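Local coordinates for carbohydrate deacetylase Agd3 (Neosartorya fumigata, PDB 6NWZ), which probably removes acetyl groups from the exopolysaccharide galactosaminogalactan, a de-N-acetylation that Aspergillus fumigatus requires to form biofilms, at residues Glu184-Ala189 with Ser198-Ile203; Phe127-Val132 with Tyr172-Ser177; Gln253-Phe258 with Gly542-Gln547. All blocks are in the same frame, centred on the assembly; numbering follows the deposited sequence.

Contact 1 (Glu184-Ala189 with Ser198-Ile203); sequences EIAQFA and STAAVI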
ATOM      1  N   GLU A 184      -7.249   9.423  28.900  1.00 27.81           N
ATOM      2  CA  GLU A 184      -6.237   9.783  27.916  1.00 27.34           C
ATOM      3  C   GLU A 184      -5.734   8.529  27.209  1.00 33.14           C
ATOM      4  O   GLU A 184      -5.419   7.529  27.864  1.00 38.40           O
ATOM      5  CB  GLU A 184      -5.078  10.521  28.588  1.00 29.46           C
ATOM      6  CG  GLU A 184      -3.795  10.539  27.774  1.00 24.79           C
ATOM      7  CD  GLU A 184      -2.675  11.314  28.446  1.00 44.79           C
ATOM      8  OE1 GLU A 184      -2.849  12.524  28.714  1.00 41.94           O
ATOM      9  OE2 GLU A 184      -1.616  10.709  28.706  1.00 62.82           O
ATOM     10  N   ILE A 185      -5.671   8.580  25.880  1.00 27.10           N
ATOM     11  CA  ILE A 185      -5.122   7.482  25.093  1.00 33.46           C
ATOM     12  C   ILE A 185      -3.861   7.869  24.333  1.00 40.91           C
ATOM     13  O   ILE A 185      -3.113   6.970  23.911  1.00 43.11           O
ATOM     14  CB  ILE A 185      -6.169   6.904  24.113  1.00 24.43           C
ATOM     15  CG1 ILE A 185      -6.500   7.921  23.022  1.00 19.13           C
ATOM     16  CG2 ILE A 185      -7.434   6.485  24.844  1.00 20.32           C
ATOM     17  CD1 ILE A 185      -7.312   7.346  21.884  1.00 27.40           C
ATOM     18  N   ALA A 186      -3.595   9.159  24.127  1.00 34.22           N
ATOM     19  CA  ALA A 186      -2.390   9.616  23.452  1.00 33.14           C
ATOM     20  C   ALA A 186      -1.843  10.832  24.184  1.00 31.74           C
ATOM     21  O   ALA A 186      -2.570  11.541  24.886  1.00 29.95           O
ATOM     22  CB  ALA A 186      -2.650   9.957  21.979  1.00 31.58           C
ATOM     23  N   GLN A 187      -0.552  11.083  23.995  1.00 39.44           N
ATOM     24  CA  GLN A 187       0.142  12.071  24.809  1.00 35.68           C
ATOM     25  C   GLN A 187       1.205  12.774  23.977  1.00 34.64           C
ATOM     26  O   GLN A 187       1.950  12.124  23.237  1.00 36.72           O
ATOM     27  CB  GLN A 187       0.764  11.391  26.035  1.00 35.07           C
ATOM     28  CG  GLN A 187       1.506  12.298  26.980  1.00 46.38           C
ATOM     29  CD  GLN A 187       1.917  11.580  28.250  1.00 41.89           C
ATOM     30  OE1 GLN A 187       3.093  11.284  28.458  1.00 49.73           O
ATOM     31  NE2 GLN A 187       0.946  11.296  29.105  1.00 28.46           N
ATOM     32  N   PHE A 188       1.251  14.102  24.086  1.00 37.09           N
ATOM     33  CA  PHE A 188       2.314  14.882  23.469  1.00 28.63           C
ATOM     34  C   PHE A 188       3.535  14.886  24.377  1.00 30.99           C
ATOM     35  O   PHE A 188       3.439  15.229  25.559  1.00 35.30           O
ATOM     36  CB  PHE A 188       1.864  16.321  23.211  1.00 35.53           C
ATOM     37  CG  PHE A 188       0.797  16.451  22.167  1.00 38.00           C
ATOM     38  CD1 PHE A 188       0.998  15.960  20.889  1.00 29.78           C
ATOM     39  CD2 PHE A 188      -0.407  17.072  22.463  1.00 39.58           C
ATOM     40  CE1 PHE A 188       0.014  16.083  19.922  1.00 42.62           C
ATOM     41  CE2 PHE A 188      -1.393  17.202  21.500  1.00 37.27           C
ATOM     42  CZ  PHE A 188      -1.183  16.702  20.228  1.00 30.50           C
ATOM     43  N   ALA A 189       4.681  14.512  23.821  1.00 34.54           N
ATOM     44  CA  ALA A 189       5.919  14.545  24.570  1.00 32.66           C
ATOM     45  C   ALA A 189       6.390  15.986  24.752  1.00 40.72           C
ATOM     46  O   ALA A 189       6.018  16.874  23.981  1.00 33.21           O
ATOM     47  CB  ALA A 189       6.992  13.728  23.853  1.00 26.12           C
ATOM     48  N   SER A 198       1.533  16.328  27.761  1.00 36.63           N
ATOM     49  CA  SER A 198       0.166  16.825  27.708  1.00 37.16           C
ATOM     50  C   SER A 198      -0.694  15.829  26.945  1.00 37.92           C
ATOM     51  O   SER A 198      -0.191  14.928  26.269  1.00 32.82           O
ATOM     52  CB  SER A 198       0.099  18.211  27.058  1.00 26.65           C
ATOM     53  OG  SER A 198       0.642  18.183  25.751  1.00 46.10           O
ATOM     54  N   THR A 199      -2.007  16.019  27.052  1.00 40.75           N
ATOM     55  CA  THR A 199      -2.971  15.108  26.453  1.00 40.76           C
ATOM     56  C   THR A 199      -3.158  15.415  24.973  1.00 34.73           C
ATOM     57  O   THR A 199      -3.354  16.571  24.586  1.00 38.33           O
ATOM     58  CB  THR A 199      -4.309  15.208  27.178  1.00 43.94           C
ATOM     59  OG1 THR A 199      -4.161  14.727  28.521  1.00 44.92           O
ATOM     60  CG2 THR A 199      -5.363  14.389  26.455  1.00 31.23           C
ATOM     61  N   ALA A 200      -3.114  14.371  24.147  1.00 29.71           N
ATOM     62  CA  ALA A 200      -3.272  14.510  22.708  1.00 25.75           C
ATOM     63  C   ALA A 200      -4.562  13.916  22.171  1.00 30.13           C
ATOM     64  O   ALA A 200      -5.083  14.416  21.174  1.00 22.99           O
ATOM     65  CB  ALA A 200      -2.093  13.859  21.981  1.00 24.45           C
ATOM     66  N   ALA A 201      -5.086  12.867  22.797  1.00 33.90           N
ATOM     67  CA  ALA A 201      -6.353  12.286  22.378  1.00 34.16           C
ATOM     68  C   ALA A 201      -7.010  11.642  23.590  1.00 30.55           C
ATOM     69  O   ALA A 201      -6.329  11.163  24.500  1.00 33.47           O
ATOM     70  CB  ALA A 201      -6.164  11.266  21.247  1.00 22.53           C
ATOM     71  N   VAL A 202      -8.343  11.648  23.598  1.00 30.71           N
ATOM     72  CA  VAL A 202      -9.124  11.180  24.734  1.00 37.85           C
ATOM     73  C   VAL A 202     -10.243  10.272  24.241  1.00 32.69           C
ATOM     74  O   VAL A 202     -10.563  10.224  23.052  1.00 37.77           O
ATOM     75  CB  VAL A 202      -9.718  12.339  25.564  1.00 34.69           C
ATOM     76  CG1 VAL A 202      -8.621  13.209  26.147  1.00 24.72           C
ATOM     77  CG2 VAL A 202     -10.677  13.174  24.721  1.00 30.06           C
ATOM     78  N   ILE A 203     -10.833   9.547  25.187  1.00 25.28           N
ATOM     79  CA  ILE A 203     -12.088   8.831  24.992  1.00 30.38           C
ATOM     80  C   ILE A 203     -13.060   9.305  26.060  1.00 37.52           C
ATOM     81  O   ILE A 203     -12.735   9.290  27.253  1.00 35.54           O
ATOM     82  CB  ILE A 203     -11.909   7.304  25.067  1.00 28.13           C
ATOM     83  CG1 ILE A 203     -11.114   6.781  23.874  1.00 27.58           C
ATOM     84  CG2 ILE A 203     -13.257   6.621  25.109  1.00 32.43           C
ATOM     85  CD1 ILE A 203     -11.014   5.268  23.856  1.00 23.86           C
TER
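Ser198 faces Phe188 at the loop end of an antiparallel beta hairpin in the family 87 carbohydrate-binding module. The two form a hydrogen-bonded pair, Phe188 N reaching Ser198 O at 2.7 Å, and Ser198 OG sits at the edge of the Phe188 ring. Thr199 turns to the other sheet face, shared with Glu184 and Gln187. Its OG1 donates to Glu184 OE1 at 2.6 Å, meeting that oxygen nearly along the C-O bond. Glu184 gets there with an extended chain, CG anti to the backbone N (chi1 161°), and its other oxygen OE2 accepts Gln187 NE2 on the syn side at 2.7 Å. The carboxylate is therefore fixed through both oxygens. Ala200 lies at a beta bulge, where the register slips by one residue: its N bonds to Ala186 O at 3.0 Å from well above the carbonyl plane (51°), while its CB rests 3.4 Å from the centroid of the Phe188 ring, a CH-pi contact over the face. His171 also meets that ring. A second bulge places Ile185 and Ala186 opposite Ala201, whose O takes Ile185 N at 3.0 Å and, weakly, Ala186 N. Val202 then stands across from Glu184 in a non-hydrogen-bonded pair. Beyond it, Ile203 and Ile185, both packed on Met212 of the next strand, cross at about a right angle, with Ile203 CG1 3.8 Å from Ile185 CG2.

Contact 2 (Phe127-Val132 with Tyr172-Ser177); sequences FGASAV and YPATIS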
ATOM      1  N   PHE A 127     -15.336  17.843  25.006  1.00 40.29           N
ATOM      2  CA  PHE A 127     -14.399  16.731  24.926  1.00 46.35           C
ATOM      3  C   PHE A 127     -13.738  16.454  26.269  1.00 42.63           C
ATOM      4  O   PHE A 127     -12.708  15.773  26.323  1.00 36.87           O
ATOM      5  CB  PHE A 127     -13.347  17.001  23.850  1.00 44.83           C
ATOM      6  CG  PHE A 127     -13.933  17.373  22.520  1.00 45.74           C
ATOM      7  CD1 PHE A 127     -14.690  16.461  21.802  1.00 41.09           C
ATOM      8  CD2 PHE A 127     -13.741  18.638  21.994  1.00 33.48           C
ATOM      9  CE1 PHE A 127     -15.233  16.801  20.579  1.00 31.69           C
ATOM     10  CE2 PHE A 127     -14.279  18.985  20.775  1.00 31.76           C
ATOM     11  CZ  PHE A 127     -15.028  18.066  20.065  1.00 32.99           C
ATOM     12  N   GLY A 128     -14.311  16.979  27.350  1.00 37.23           N
ATOM     13  CA  GLY A 128     -13.839  16.672  28.689  1.00 39.82           C
ATOM     14  C   GLY A 128     -12.434  17.144  28.983  1.00 44.16           C
ATOM     15  O   GLY A 128     -11.753  16.550  29.827  1.00 49.30           O
ATOM     16  N   ALA A 129     -11.982  18.203  28.316  1.00 35.46           N
ATOM     17  CA  ALA A 129     -10.621  18.683  28.491  1.00 49.51           C
ATOM     18  C   ALA A 129     -10.571  20.186  28.256  1.00 45.52           C
ATOM     19  O   ALA A 129     -11.510  20.791  27.735  1.00 50.54           O
ATOM     20  CB  ALA A 129      -9.647  17.964  27.551  1.00 36.23           C
ATOM     21  N   SER A 130      -9.453  20.782  28.654  1.00 39.70           N
ATOM     22  CA  SER A 130      -9.171  22.185  28.402  1.00 43.90           C
ATOM     23  C   SER A 130      -7.764  22.318  27.845  1.00 52.23           C
ATOM     24  O   SER A 130      -6.876  21.517  28.153  1.00 53.42           O
ATOM     25  CB  SER A 130      -9.295  23.028  29.665  1.00 30.92           C
ATOM     26  OG  SER A 130      -8.554  22.437  30.717  1.00 60.23           O
ATOM     27  N   ALA A 131      -7.568  23.342  27.026  1.00 43.91           N
ATOM     28  CA  ALA A 131      -6.253  23.583  26.456  1.00 42.62           C
ATOM     29  C   ALA A 131      -5.290  24.060  27.534  1.00 39.60           C
ATOM     30  O   ALA A 131      -5.649  24.869  28.395  1.00 51.75           O
ATOM     31  CB  ALA A 131      -6.340  24.616  25.337  1.00 41.13           C
ATOM     32  N   VAL A 132      -4.057  23.551  27.485  1.00 39.78           N
ATOM     33  CA  VAL A 132      -2.984  24.085  28.310  1.00 37.86           C
ATOM     34  C   VAL A 132      -2.709  25.541  27.967  1.00 49.79           C
ATOM     35  O   VAL A 132      -1.970  26.216  28.691  1.00 52.26           O
ATOM     36  CB  VAL A 132      -1.714  23.213  28.154  1.00 31.42           C
ATOM     37  CG1 VAL A 132      -0.711  23.515  29.241  1.00 33.14           C
ATOM     38  CG2 VAL A 132      -2.073  21.740  28.201  1.00 29.75           C
ATOM     39  N   TYR A 172      -3.213  20.911  19.729  1.00 38.53           N
ATOM     40  CA  TYR A 172      -3.446  21.719  20.925  1.00 32.47           C
ATOM     41  C   TYR A 172      -3.198  20.857  22.155  1.00 37.03           C
ATOM     42  O   TYR A 172      -4.033  20.006  22.503  1.00 35.35           O
ATOM     43  CB  TYR A 172      -4.861  22.289  20.955  1.00 26.07           C
ATOM     44  CG  TYR A 172      -5.315  22.944  19.671  1.00 51.87           C
ATOM     45  CD1 TYR A 172      -5.925  22.197  18.672  1.00 54.34           C
ATOM     46  CD2 TYR A 172      -5.149  24.310  19.462  1.00 41.90           C
ATOM     47  CE1 TYR A 172      -6.350  22.783  17.497  1.00 56.56           C
ATOM     48  CE2 TYR A 172      -5.573  24.907  18.285  1.00 56.08           C
ATOM     49  CZ  TYR A 172      -6.173  24.135  17.305  1.00 64.74           C
ATOM     50  OH  TYR A 172      -6.602  24.707  16.128  1.00 64.03           O
ATOM     51  N   PRO A 173      -2.065  21.036  22.828  1.00 34.73           N
ATOM     52  CA  PRO A 173      -1.833  20.318  24.086  1.00 34.48           C
ATOM     53  C   PRO A 173      -2.958  20.583  25.075  1.00 37.45           C
ATOM     54  O   PRO A 173      -3.369  21.726  25.286  1.00 40.20           O
ATOM     55  CB  PRO A 173      -0.499  20.888  24.572  1.00 32.63           C
ATOM     56  CG  PRO A 173       0.196  21.307  23.313  1.00 27.46           C
ATOM     57  CD  PRO A 173      -0.890  21.817  22.408  1.00 31.31           C
ATOM     58  N   ALA A 174      -3.467  19.512  25.678  1.00 40.64           N
ATOM     59  CA  ALA A 174      -4.703  19.566  26.441  1.00 37.41           C
ATOM     60  C   ALA A 174      -4.509  18.976  27.830  1.00 44.17           C
ATOM     61  O   ALA A 174      -3.495  18.337  28.129  1.00 38.38           O
ATOM     62  CB  ALA A 174      -5.830  18.824  25.714  1.00 31.46           C
ATOM     63  N   THR A 175      -5.520  19.191  28.673  1.00 44.18           N
ATOM     64  CA  THR A 175      -5.557  18.662  30.033  1.00 36.94           C
ATOM     65  C   THR A 175      -6.950  18.120  30.320  1.00 45.50           C
ATOM     66  O   THR A 175      -7.934  18.857  30.211  1.00 47.77           O
ATOM     67  CB  THR A 175      -5.193  19.743  31.051  1.00 37.05           C
ATOM     68  OG1 THR A 175      -3.870  20.222  30.782  1.00 62.06           O
ATOM     69  CG2 THR A 175      -5.259  19.186  32.467  1.00 34.34           C
ATOM     70  N   ILE A 176      -7.035  16.837  30.690  1.00 37.53           N
ATOM     71  CA  ILE A 176      -8.319  16.256  31.065  1.00 38.84           C
ATOM     72  C   ILE A 176      -8.823  16.930  32.332  1.00 41.44           C
ATOM     73  O   ILE A 176      -8.090  17.063  33.320  1.00 56.32           O
ATOM     74  CB  ILE A 176      -8.191  14.738  31.251  1.00 33.41           C
ATOM     75  CG1 ILE A 176      -7.759  14.081  29.942  1.00 36.06           C
ATOM     76  CG2 ILE A 176      -9.506  14.139  31.742  1.00 27.26           C
ATOM     77  CD1 ILE A 176      -7.696  12.578  30.021  1.00 26.93           C
ATOM     78  N   SER A 177     -10.087  17.360  32.309  1.00 38.39           N
ATOM     79  CA  SER A 177     -10.637  18.146  33.406  1.00 46.94           C
ATOM     80  C   SER A 177     -11.454  17.331  34.402  1.00 39.52           C
ATOM     81  O   SER A 177     -11.564  17.739  35.561  1.00 48.94           O
ATOM     82  CB  SER A 177     -11.496  19.293  32.856  1.00 39.28           C
ATOM     83  OG  SER A 177     -12.406  18.824  31.882  1.00 55.32           O
TER
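Ser130 and Thr175 hold each other by two backbone bonds: Thr175 N to Ser130 O at 2.7 Å, and Ser130 N to Thr175 O at 2.9 Å. One residue out on each side, the non-hydrogen-bonded pairs Ala129-Ile176 and Ala131-Ala174 follow. Val132 N then closes one end on Pro173 O at 2.9 Å. In the Val132 side chain, chi1 of -165° leaves CG2 anti to the carbonyl carbon, beside the backbone N, where this methyl meets the Pro173 carbonyl and lies 3.5 Å from Thr175 OG1. At the other end Gly128 O is gripped twice by one residue, by Ser177 N at 3.1 Å in an almost straight bond (175°) and, weakly, by Ser177 OG. The whole forms a short two-stranded antiparallel ribbon beside the larger sheet of the carbohydrate-binding module, which it meets through a backbone bond between Ala174 and Thr199; it joins parts of the chain some forty residues apart. Ser130 and Thr175 occupy its exposed face. From the opposite face Ile176 reaches into the module, packing on Thr182 and Glu184 of one neighbouring strand and Thr199 and Val202 of the next. Gly128 adopts a positive phi (64°) just ahead of the strand. Before it, Phe127 is tied by its O to Asn204 ND2, and its side chain touches Gln211 and Ala213.

Contact 3 (Gln253-Phe258 with Gly542-Gln547); sequences QIDDMF and GYMFHQ. With ZN (zinc ion), chain M; ZN (zinc ion), chain L.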
ATOM      1  N   GLN A 253      10.213  -5.558  -6.239  1.00 38.58           N
ATOM      2  CA  GLN A 253      10.561  -6.129  -7.533  1.00 31.45           C
ATOM      3  C   GLN A 253      11.921  -5.629  -7.998  1.00 31.76           C
ATOM      4  O   GLN A 253      12.228  -4.439  -7.880  1.00 38.00           O
ATOM      5  CB  GLN A 253       9.501  -5.786  -8.575  1.00 22.89           C
ATOM      6  CG  GLN A 253       8.182  -6.475  -8.337  1.00 22.95           C
ATOM      7  CD  GLN A 253       7.165  -6.126  -9.390  1.00 25.07           C
ATOM      8  OE1 GLN A 253       7.155  -5.012  -9.912  1.00 37.89           O
ATOM      9  NE2 GLN A 253       6.308  -7.080  -9.721  1.00 28.08           N
ATOM     10  N   ILE A 254      12.727  -6.543  -8.537  1.00 39.96           N
ATOM     11  CA  ILE A 254      14.083  -6.248  -8.992  1.00 37.12           C
ATOM     12  C   ILE A 254      14.090  -6.369 -10.510  1.00 35.99           C
ATOM     13  O   ILE A 254      14.086  -7.480 -11.054  1.00 31.37           O
ATOM     14  CB  ILE A 254      15.121  -7.183  -8.362  1.00 36.40           C
ATOM     15  CG1 ILE A 254      14.955  -7.231  -6.842  1.00 35.89           C
ATOM     16  CG2 ILE A 254      16.524  -6.735  -8.742  1.00 30.92           C
ATOM     17  CD1 ILE A 254      15.092  -5.893  -6.170  1.00 31.78           C
ATOM     18  N   ASP A 255      14.121  -5.230 -11.199  1.00 36.88           N
ATOM     19  CA  ASP A 255      14.128  -5.220 -12.652  1.00 26.94           C
ATOM     20  C   ASP A 255      15.540  -5.448 -13.188  1.00 39.15           C
ATOM     21  O   ASP A 255      16.535  -5.323 -12.468  1.00 44.38           O
ATOM     22  CB  ASP A 255      13.587  -3.891 -13.189  1.00 33.18           C
ATOM     23  CG  ASP A 255      12.133  -3.638 -12.812  1.00 46.20           C
ATOM     24  OD1 ASP A 255      11.494  -4.515 -12.189  1.00 52.58           O
ATOM     25  OD2 ASP A 255      11.628  -2.547 -13.148  1.00 45.65           O
ATOM     26  N   ASP A 256      15.609  -5.803 -14.474  1.00 26.99           N
ATOM     27  CA  ASP A 256      16.850  -5.811 -15.247  1.00 40.49           C
ATOM     28  C   ASP A 256      17.790  -6.948 -14.859  1.00 38.40           C
ATOM     29  O   ASP A 256      19.001  -6.848 -15.072  1.00 38.81           O
ATOM     30  CB  ASP A 256      17.588  -4.472 -15.134  1.00 45.23           C
ATOM     31  CG  ASP A 256      16.781  -3.311 -15.669  1.00 43.84           C
ATOM     32  OD1 ASP A 256      15.618  -3.519 -16.075  1.00 51.18           O
ATOM     33  OD2 ASP A 256      17.319  -2.183 -15.690  1.00 64.71           O
ATOM     34  N   MET A 257      17.265  -8.038 -14.303  1.00 30.02           N
ATOM     35  CA  MET A 257      18.123  -9.169 -13.968  1.00 36.14           C
ATOM     36  C   MET A 257      18.695  -9.800 -15.233  1.00 46.42           C
ATOM     37  O   MET A 257      17.985 -10.006 -16.223  1.00 48.56           O
ATOM     38  CB  MET A 257      17.362 -10.216 -13.161  1.00 25.92           C
ATOM     39  CG  MET A 257      18.223 -11.390 -12.694  1.00 25.81           C
ATOM     40  SD  MET A 257      19.597 -10.939 -11.599  1.00 34.54           S
ATOM     41  CE  MET A 257      18.714 -10.160 -10.252  1.00 35.48           C
ATOM     42  N   PHE A 258      19.993 -10.105 -15.180  1.00 37.57           N
ATOM     43  CA  PHE A 258      20.865 -10.619 -16.231  1.00 35.83           C
ATOM     44  C   PHE A 258      21.369  -9.507 -17.148  1.00 40.53           C
ATOM     45  O   PHE A 258      22.215  -9.776 -17.999  1.00 45.22           O
ATOM     46  CB  PHE A 258      20.220 -11.726 -17.090  1.00 29.98           C
ATOM     47  CG  PHE A 258      20.032 -13.027 -16.361  1.00 42.08           C
ATOM     48  CD1 PHE A 258      21.026 -13.992 -16.369  1.00 45.87           C
ATOM     49  CD2 PHE A 258      18.860 -13.285 -15.669  1.00 38.02           C
ATOM     50  CE1 PHE A 258      20.855 -15.188 -15.699  1.00 41.97           C
ATOM     51  CE2 PHE A 258      18.685 -14.479 -14.998  1.00 27.92           C
ATOM     52  CZ  PHE A 258      19.679 -15.431 -15.012  1.00 36.68           C
ATOM     53  N   GLY A 542       3.298  -2.423  -5.189  1.00 38.28           N
ATOM     54  CA  GLY A 542       4.661  -2.873  -5.016  1.00 28.31           C
ATOM     55  C   GLY A 542       5.650  -1.732  -5.146  1.00 28.48           C
ATOM     56  O   GLY A 542       5.289  -0.565  -5.305  1.00 30.37           O
ATOM     57  N   TYR A 543       6.933  -2.089  -5.086  1.00 26.53           N
ATOM     58  CA  TYR A 543       8.012  -1.112  -5.104  1.00 25.42           C
ATOM     59  C   TYR A 543       9.041  -1.488  -6.162  1.00 36.16           C
ATOM     60  O   TYR A 543       9.336  -2.669  -6.373  1.00 33.72           O
ATOM     61  CB  TYR A 543       8.664  -0.988  -3.711  1.00 23.63           C
ATOM     62  CG  TYR A 543       7.725  -0.383  -2.684  1.00 25.44           C
ATOM     63  CD1 TYR A 543       6.764  -1.162  -2.050  1.00 27.12           C
ATOM     64  CD2 TYR A 543       7.782   0.972  -2.367  1.00 25.72           C
ATOM     65  CE1 TYR A 543       5.890  -0.614  -1.123  1.00 31.59           C
ATOM     66  CE2 TYR A 543       6.909   1.529  -1.437  1.00 21.88           C
ATOM     67  CZ  TYR A 543       5.966   0.729  -0.820  1.00 27.41           C
ATOM     68  OH  TYR A 543       5.093   1.263   0.103  1.00 33.89           O
ATOM     69  N   MET A 544       9.586  -0.470  -6.821  1.00 32.21           N
ATOM     70  CA  MET A 544      10.450  -0.637  -7.981  1.00 25.86           C
ATOM     71  C   MET A 544      11.917  -0.565  -7.571  1.00 34.92           C
ATOM     72  O   MET A 544      12.356   0.434  -6.987  1.00 37.39           O
ATOM     73  CB  MET A 544      10.141   0.438  -9.020  1.00 27.17           C
ATOM     74  CG  MET A 544      11.101   0.460 -10.189  1.00 44.57           C
ATOM     75  SD  MET A 544      11.244   2.117 -10.880  1.00 44.37           S
ATOM     76  CE  MET A 544      12.064   2.963  -9.530  1.00 62.46           C
ATOM     77  N   PHE A 545      12.674  -1.614  -7.898  1.00 28.44           N
ATOM     78  CA  PHE A 545      14.125  -1.627  -7.737  1.00 34.12           C
ATOM     79  C   PHE A 545      14.749  -2.266  -8.972  1.00 43.65           C
ATOM     80  O   PHE A 545      14.050  -2.762  -9.862  1.00 39.84           O
ATOM     81  CB  PHE A 545      14.552  -2.365  -6.460  1.00 27.38           C
ATOM     82  CG  PHE A 545      13.998  -1.764  -5.195  1.00 29.65           C
ATOM     83  CD1 PHE A 545      14.576  -0.634  -4.636  1.00 27.95           C
ATOM     84  CD2 PHE A 545      12.895  -2.324  -4.568  1.00 24.90           C
ATOM     85  CE1 PHE A 545      14.065  -0.075  -3.472  1.00 32.76           C
ATOM     86  CE2 PHE A 545      12.380  -1.770  -3.405  1.00 28.87           C
ATOM     87  CZ  PHE A 545      12.966  -0.643  -2.856  1.00 29.46           C
ATOM     88  N   HIS A 546      16.081  -2.248  -9.027  1.00 41.24           N
ATOM     89  CA  HIS A 546      16.805  -2.737 -10.194  1.00 38.13           C
ATOM     90  C   HIS A 546      18.020  -3.543  -9.755  1.00 37.96           C
ATOM     91  O   HIS A 546      18.466  -3.460  -8.608  1.00 44.86           O
ATOM     92  CB  HIS A 546      17.212  -1.579 -11.111  1.00 38.14           C
ATOM     93  CG  HIS A 546      16.045  -0.901 -11.757  1.00 50.46           C
ATOM     94  ND1 HIS A 546      15.170  -0.100 -11.054  1.00 49.46           N
ATOM     95  CD2 HIS A 546      15.589  -0.931 -13.032  1.00 46.35           C
ATOM     96  CE1 HIS A 546      14.232   0.346 -11.871  1.00 47.85           C
ATOM     97  NE2 HIS A 546      14.464  -0.143 -13.077  1.00 52.23           N
ATOM     98  N   GLN A 547      18.558  -4.327 -10.699  1.00 38.42           N
ATOM     99  CA  GLN A 547      19.559  -5.334 -10.355  1.00 36.94           C
ATOM    100  C   GLN A 547      20.819  -4.710  -9.772  1.00 45.85           C
ATOM    101  O   GLN A 547      21.446  -5.298  -8.882  1.00 39.80           O
ATOM    102  CB  GLN A 547      19.899  -6.180 -11.588  1.00 37.27           C
ATOM    103  CG  GLN A 547      20.518  -5.405 -12.749  1.00 43.76           C
ATOM    104  CD  GLN A 547      22.039  -5.347 -12.691  1.00 47.87           C
ATOM    105  OE1 GLN A 547      22.684  -6.197 -12.075  1.00 43.10           O
ATOM    106  NE2 GLN A 547      22.615  -4.340 -13.338  1.00 49.65           N
TER
HETATM  107 ZN    ZN M 914      12.536  -0.606 -14.321  1.00 74.26          ZN
HETATM  108 ZN    ZN L 913      14.129  -2.475 -16.872  1.00 54.98          ZN
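Asp255 and His546 jointly bind a zinc ion at the C-terminal end of two parallel neighbouring strands in the central sheet of the deacetylase domain. Asp255 OD2 lies 2.4 Å from this zinc ion and His546 NE2 2.3 Å. The imidazole stands beside the aspartate with ring and carboxylate planes 73° apart, and Asp255 CB approaches over one ring face. A salt bridge from Asp255 OD1 to Arg491 holds the other carboxylate oxygen. Asp256 serves a second zinc ion, with OD1 at 2.0 Å; His388 and His392 complete an Asp-His-His set resembling the metal triad of polysaccharide deacetylases and consistent with a catalytic metal centre. The other oxygen of Asp256, OD2, comes to the edge of the His546 ring, 3.4 Å from CD2, so the histidine is bordered by both aspartates. Backbone bonds set this register: Gln253 N to Tyr543 O, Phe545 N to Gln253 O, and Asp255 N to Phe545 O at 2.8 Å in a nearly straight line (176°). On the sheet face away from the metals, Ile254 CD1 packs against Phe545 CB at 3.6 Å. In Gln547, chi1 of 62° puts CG between the backbone N and the carbonyl carbon and against Asp256 O; the bend at chi2 carries the amide to Ile273 N and Phe271 O, and the backbone N bonds weakly to Asp255 O at 2.9 Å.

Contacts 1 and 2 are neighbours in the carbohydrate-binding module, their centres about 9 Å apart. Contact 2 closes along the chain before contact 1 opens, and strand 174-176 leads directly to strand 182-188. They touch: Thr199 N lies 3.0 Å from Ala174 O, and Ser198 OG packs near Pro173 CB, so the small ribbon leans on the hairpin. Contact 3 comes later, in the parallel strands of the deacetylase domain on the opposite side of the chain's centre, with centres about 43 Å from contact 1 and 50 Å from contact 2. The zinc ions of contact 3 are thus far from contacts 1 and 2, although another, bound by Glu210, lies about 8 Å from the Ile203 side chain.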